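Local coordinates for uncharacterized protein (PDB 6PTM), which is probably an exo-acting carrageenase of glycoside hydrolase family 42, releasing sugar from the ends of carrageenan chains, at residues K97-V102 and Y526-N531. Residues are numbered along the deposited sequence; the frame is centred on the assembly and turned at random.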
loop_
_atom_site.group_PDB
_atom_site.type_symbol
_atom_site.label_atom_id
_atom_site.label_comp_id
_atom_site.label_asym_id
_atom_site.label_seq_id
_atom_site.Cartn_x
_atom_site.Cartn_y
_atom_site.Cartn_z
ATOM N N LYS A 97 -27.290 5.103 16.703
ATOM C CA LYS A 97 -26.037 5.559 17.368
ATOM C C LYS A 97 -24.884 5.364 16.378
ATOM O O LYS A 97 -24.231 6.374 16.026
ATOM C CB LYS A 97 -25.827 4.802 18.679
ATOM C CG LYS A 97 -26.828 5.146 19.769
ATOM C CD LYS A 97 -26.410 4.670 21.146
ATOM C CE LYS A 97 -27.475 4.831 22.212
ATOM N NZ LYS A 97 -28.322 3.619 22.313
ATOM N N ASN A 98 -24.717 4.136 15.854
ATOM C CA ASN A 98 -23.670 3.864 14.825
ATOM C C ASN A 98 -23.757 4.910 13.698
ATOM O O ASN A 98 -22.736 5.558 13.463
ATOM C CB ASN A 98 -23.698 2.423 14.311
ATOM C CG ASN A 98 -23.286 1.402 15.352
ATOM O OD1 ASN A 98 -22.510 1.695 16.254
ATOM N ND2 ASN A 98 -23.782 0.181 15.229
ATOM N N PHE A 99 -24.907 5.122 13.037
ATOM C CA PHE A 99 -25.016 6.075 11.895
ATOM C C PHE A 99 -24.879 7.548 12.332
ATOM O O PHE A 99 -24.558 8.411 11.462
ATOM C CB PHE A 99 -26.321 5.909 11.119
ATOM C CG PHE A 99 -26.288 4.873 10.026
ATOM C CD1 PHE A 99 -25.690 5.146 8.803
ATOM C CD2 PHE A 99 -26.880 3.636 10.213
ATOM C CE1 PHE A 99 -25.664 4.196 7.792
ATOM C CE2 PHE A 99 -26.843 2.682 9.206
ATOM C CZ PHE A 99 -26.230 2.963 8.002
ATOM N N SER A 100 -25.169 7.891 13.590
ATOM C CA SER A 100 -25.101 9.317 14.022
ATOM C C SER A 100 -23.628 9.754 14.017
ATOM O O SER A 100 -23.367 10.877 13.526
ATOM C CB SER A 100 -25.765 9.547 15.352
ATOM O OG SER A 100 -25.102 8.816 16.373
ATOM N N LEU A 101 -22.746 8.838 14.452
ATOM C CA LEU A 101 -21.268 9.018 14.559
ATOM C C LEU A 101 -20.665 9.224 13.170
ATOM O O LEU A 101 -19.474 9.464 13.096
ATOM C CB LEU A 101 -20.642 7.762 15.172
ATOM C CG LEU A 101 -20.979 7.469 16.628
ATOM C CD1 LEU A 101 -20.423 6.120 17.046
ATOM C CD2 LEU A 101 -20.460 8.568 17.528
ATOM N N VAL A 102 -21.441 9.029 12.110
ATOM C CA VAL A 102 -20.892 9.167 10.728
ATOM C C VAL A 102 -21.448 10.466 10.150
ATOM O O VAL A 102 -22.651 10.527 9.936
ATOM C CB VAL A 102 -21.213 7.934 9.862
ATOM C CG1 VAL A 102 -20.653 8.047 8.454
ATOM C CG2 VAL A 102 -20.741 6.654 10.531
ATOM N N TYR A 526 -17.570 2.651 11.678
ATOM C CA TYR A 526 -18.380 1.402 11.608
ATOM C C TYR A 526 -19.528 1.519 10.600
ATOM O O TYR A 526 -19.609 0.663 9.699
ATOM C CB TYR A 526 -18.899 0.975 12.977
ATOM C CG TYR A 526 -19.509 -0.407 12.992
ATOM C CD1 TYR A 526 -18.741 -1.545 12.756
ATOM C CD2 TYR A 526 -20.861 -0.580 13.272
ATOM C CE1 TYR A 526 -19.304 -2.814 12.796
ATOM C CE2 TYR A 526 -21.429 -1.843 13.337
ATOM C CZ TYR A 526 -20.652 -2.967 13.097
ATOM O OH TYR A 526 -21.218 -4.216 13.157
ATOM N N ALA A 527 -20.429 2.490 10.750
ATOM C CA ALA A 527 -21.674 2.498 9.937
ATOM C C ALA A 527 -21.314 2.671 8.445
ATOM O O ALA A 527 -20.436 3.526 8.125
ATOM C CB ALA A 527 -22.633 3.541 10.448
ATOM N N ALA A 528 -21.949 1.879 7.565
ATOM C CA ALA A 528 -21.847 1.995 6.087
ATOM C C ALA A 528 -20.426 1.614 5.632
ATOM O O ALA A 528 -20.047 1.947 4.484
ATOM C CB ALA A 528 -22.230 3.401 5.642
ATOM N N SER A 529 -19.658 0.959 6.513
ATOM C CA SER A 529 -18.412 0.222 6.188
ATOM C C SER A 529 -18.825 -1.163 5.656
ATOM O O SER A 529 -20.081 -1.485 5.593
ATOM C CB SER A 529 -17.489 0.133 7.405
ATOM O OG SER A 529 -17.965 -0.792 8.396
ATOM N N ASN A 530 -17.827 -1.988 5.343
ATOM C CA ASN A 530 -18.021 -3.349 4.792
ATOM C C ASN A 530 -18.892 -4.149 5.756
ATOM O O ASN A 530 -19.556 -5.071 5.265
ATOM C CB ASN A 530 -16.695 -4.043 4.461
ATOM C CG ASN A 530 -15.756 -4.152 5.632
ATOM O OD1 ASN A 530 -14.884 -3.290 5.789
ATOM N ND2 ASN A 530 -15.957 -5.173 6.455
ATOM N N ASN A 531 -18.899 -3.790 7.045
ATOM C CA ASN A 531 -19.693 -4.488 8.089
ATOM C C ASN A 531 -21.200 -4.411 7.751
ATOM O O ASN A 531 -21.982 -5.183 8.372
ATOM C CB ASN A 531 -19.379 -3.948 9.476
ATOM C CG ASN A 531 -17.942 -4.217 9.852
ATOM O OD1 ASN A 531 -17.611 -5.337 10.293
ATOM N ND2 ASN A 531 -17.116 -3.183 9.758
HETATM O O HOH W 1 -20.519 4.130 13.123
#
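Phe-99 and Ala-527 bring the two backbones nearest, their CA atoms 5.3 Å apart, where the C-terminal part of helix 92-100 and the residues after it meet a type II beta turn running from Tyr-526 to Ser-529. Ala-527, at the second position of that turn, supplies the central methyl, which sits among Asn-98, Phe-99 and Val-102. It lies over one face of the Phe-99 ring, a little off its centre, in a CH-pi contact with CB 3.9 Å from the ring centroid. Val-102 CG2 reaches Ala-527 CB at 3.6 Å; with CG1 anti to the backbone N (chi1 -179°), CG2 is the branch set beside that N and turned to the alanine. Ala-528 CB adds an apolar touch on Phe-99 CE1 at 4.1 Å. A water bridges the backbones, donating to Asn-98 O at 2.7 Å and accepting from Ala-527 N at 2.9 Å, which gives both backbone groups a partner across the contact. The turn lies in the loop joining strand 503-506 to helix 534-549, probably the last strand and helix of the (beta/alpha)8 barrel of the GH42 catalytic domain, and the contact joins this loop to the helical N-terminal part of the chain. Ser-529 closes the turn twice on Tyr-526 O, through its backbone N and through OG at 2.6 Å; OG also accepts a nearly straight bond from Asn-531 ND2. Asn-98 ND2 comes to the edge of the Tyr-526 ring, 3.6 Å from CD2, with amide and ring planes 68° apart, while Asn-95 OD1 accepts a hydrogen bond from the same nitrogen. With only a methyl at Asn-98, as in an alanine here, the tyrosine edge would probably lose its neighbour and Asn-95 OD1 this donor. Tyr-105 and Tyr-112 also pack against the Phe-99 ring.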